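Local coordinates for protein oxidoreductase, 2OG-Fe(II) oxygenase family (Burkholderia pseudomallei, PDB 6N1F) that binds an iron ion and probably works as an oxidoreductase of the iron- and 2-oxoglutarate-dependent oxygenase family, on a substrate not yet assigned, at residues 62-67 against 114-119. Numbering follows the deposited sequence.
Sequences LARIDA and LNLLGD
Leu116 reaches from helix 109-117 toward helix 59-70 and touches both Ile65 and Arg64. Its CB points toward the other helix and lies 5.1 Å from Ile65 CG1. The first torsion is turned well past the usual staggered value (chi1 -94°), and CG follows it out, coming within 4.4 Å of Arg64 NH1. One branch then does the work: CD1 lies 4.1 Å from Ile65 CG1 and 4.0 Å from Arg64 NH1, so a single methyl meets an aliphatic chain and a guanidinium. The other branch, CD2, hangs back, 5.1 Å from Arg64 NH1.

On the opposing helix, Arg64 is stretched out from CG to NE, with CG anti to the backbone N (chi1 -170°), which carries the guanidinium out past Leu116; the methyl comes at that flat group obliquely. Ile65 CD1 heads on toward Leu117, whose CD2 is 4.8 Å away. Beneath them, Ile65 and Leu117 both rest on Leu222 of strand 218-227, and Leu117 also meets Ile138 and Ile170, so the two helices sit side by side on the outside of the major sheet of the double-stranded beta-helix fold, away from the iron.

No hydrogen bond or salt bridge joins the segments. The contact is therefore a small van der Waals one, greasy on its buried side and bordered on the exposed side by a charged group that probably offers Leu116 little beyond dispersion contact.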
loop_
_atom_site.group_PDB
_atom_site.type_symbol
_atom_site.label_atom_id
_atom_site.label_comp_id
_atom_site.label_asym_id
_atom_site.label_seq_id
_atom_site.Cartn_x
_atom_site.Cartn_y
_atom_site.Cartn_z
ATOM N N LEU A 62 -8.879 6.228 -10.315
ATOM C CA LEU A 62 -9.231 5.953 -8.927
ATOM C C LEU A 62 -10.737 5.864 -8.765
ATOM O O LEU A 62 -11.230 5.022 -8.012
ATOM C CB LEU A 62 -8.652 7.018 -7.998
ATOM C CG LEU A 62 -7.131 6.901 -7.885
ATOM C CD1 LEU A 62 -6.599 7.765 -6.762
ATOM C CD2 LEU A 62 -6.700 5.445 -7.702
ATOM N N ALA A 63 -11.478 6.730 -9.457
ATOM C CA ALA A 63 -12.933 6.619 -9.474
ATOM C C ALA A 63 -13.380 5.231 -9.929
ATOM O O ALA A 63 -14.270 4.630 -9.319
ATOM C CB ALA A 63 -13.527 7.701 -10.375
ATOM N N ARG A 64 -12.762 4.695 -10.978
ATOM C CA ARG A 64 -13.119 3.358 -11.433
ATOM C C ARG A 64 -12.809 2.316 -10.364
ATOM O O ARG A 64 -13.659 1.482 -10.022
ATOM C CB ARG A 64 -12.388 3.030 -12.732
ATOM C CG ARG A 64 -12.881 1.759 -13.405
ATOM C CD ARG A 64 -12.070 1.452 -14.661
ATOM N NE ARG A 64 -12.575 0.281 -15.380
ATOM C CZ ARG A 64 -11.839 -0.462 -16.205
ATOM N NH1 ARG A 64 -10.562 -0.157 -16.410
ATOM N NH2 ARG A 64 -12.371 -1.515 -16.816
ATOM N N ILE A 65 -11.585 2.343 -9.833
ATOM C CA ILE A 65 -11.198 1.398 -8.786
ATOM C C ILE A 65 -12.198 1.436 -7.643
ATOM O O ILE A 65 -12.616 0.390 -7.127
ATOM C CB ILE A 65 -9.772 1.701 -8.293
ATOM C CG1 ILE A 65 -8.753 1.406 -9.392
ATOM C CG2 ILE A 65 -9.475 0.926 -6.994
ATOM C CD1 ILE A 65 -7.381 1.948 -9.069
ATOM N N ASP A 66 -12.629 2.638 -7.260
ATOM C CA ASP A 66 -13.579 2.781 -6.161
ATOM C C ASP A 66 -14.913 2.113 -6.481
ATOM O O ASP A 66 -15.481 1.413 -5.632
ATOM C CB ASP A 66 -13.787 4.258 -5.838
ATOM C CG ASP A 66 -13.791 4.521 -4.355
ATOM O OD1 ASP A 66 -13.820 3.534 -3.585
ATOM O OD2 ASP A 66 -13.750 5.706 -3.959
ATOM N N ALA A 67 -15.436 2.324 -7.692
ATOM C CA ALA A 67 -16.683 1.664 -8.077
ATOM C C ALA A 67 -16.515 0.152 -8.099
ATOM O O ALA A 67 -17.420 -0.589 -7.700
ATOM C CB ALA A 67 -17.151 2.167 -9.444
ATOM N N LEU A 114 -6.706 -5.292 -10.626
ATOM C CA LEU A 114 -5.325 -5.726 -10.771
ATOM C C LEU A 114 -4.750 -5.361 -12.137
ATOM O O LEU A 114 -3.561 -5.033 -12.233
ATOM C CB LEU A 114 -5.263 -7.230 -10.540
ATOM C CG LEU A 114 -3.923 -7.861 -10.207
ATOM C CD1 LEU A 114 -3.109 -6.954 -9.332
ATOM C CD2 LEU A 114 -4.182 -9.169 -9.489
ATOM N N ASN A 115 -5.572 -5.416 -13.198
ATOM C CA ASN A 115 -5.102 -5.069 -14.541
ATOM C C ASN A 115 -4.577 -3.644 -14.586
ATOM O O ASN A 115 -3.567 -3.367 -15.243
ATOM C CB ASN A 115 -6.226 -5.228 -15.578
ATOM C CG ASN A 115 -6.474 -6.677 -15.993
ATOM O OD1 ASN A 115 -5.596 -7.536 -15.902
ATOM N ND2 ASN A 115 -7.687 -6.947 -16.469
ATOM N N LEU A 116 -5.268 -2.722 -13.917
ATOM C CA LEU A 116 -4.791 -1.348 -13.832
ATOM C C LEU A 116 -3.484 -1.274 -13.060
ATOM O O LEU A 116 -2.541 -0.584 -13.471
ATOM C CB LEU A 116 -5.848 -0.472 -13.163
ATOM C CG LEU A 116 -6.789 0.256 -14.106
ATOM C CD1 LEU A 116 -8.052 0.669 -13.377
ATOM C CD2 LEU A 116 -6.084 1.467 -14.660
ATOM N N LEU A 117 -3.425 -1.957 -11.913
ATOM C CA LEU A 117 -2.235 -1.879 -11.077
ATOM C C LEU A 117 -1.015 -2.398 -11.818
ATOM O O LEU A 117 0.099 -1.898 -11.615
ATOM C CB LEU A 117 -2.453 -2.668 -9.781
ATOM C CG LEU A 117 -3.563 -2.181 -8.853
ATOM C CD1 LEU A 117 -3.507 -2.956 -7.525
ATOM C CD2 LEU A 117 -3.445 -0.680 -8.607
ATOM N N GLY A 118 -1.213 -3.369 -12.706
ATOM C CA GLY A 118 -0.092 -3.989 -13.365
ATOM C C GLY A 118 0.029 -3.644 -14.828
ATOM O O GLY A 118 0.703 -4.365 -15.569
ATOM N N ASP A 119 -0.618 -2.569 -15.275
ATOM C CA ASP A 119 -0.526 -2.251 -16.686
ATOM C C ASP A 119 0.852 -1.664 -16.991
ATOM O O ASP A 119 1.664 -1.417 -16.096
ATOM C CB ASP A 119 -1.656 -1.312 -17.110
ATOM C CG ASP A 119 -1.609 0.043 -16.408
ATOM O OD1 ASP A 119 -0.597 0.386 -15.758
ATOM O OD2 ASP A 119 -2.610 0.781 -16.517
#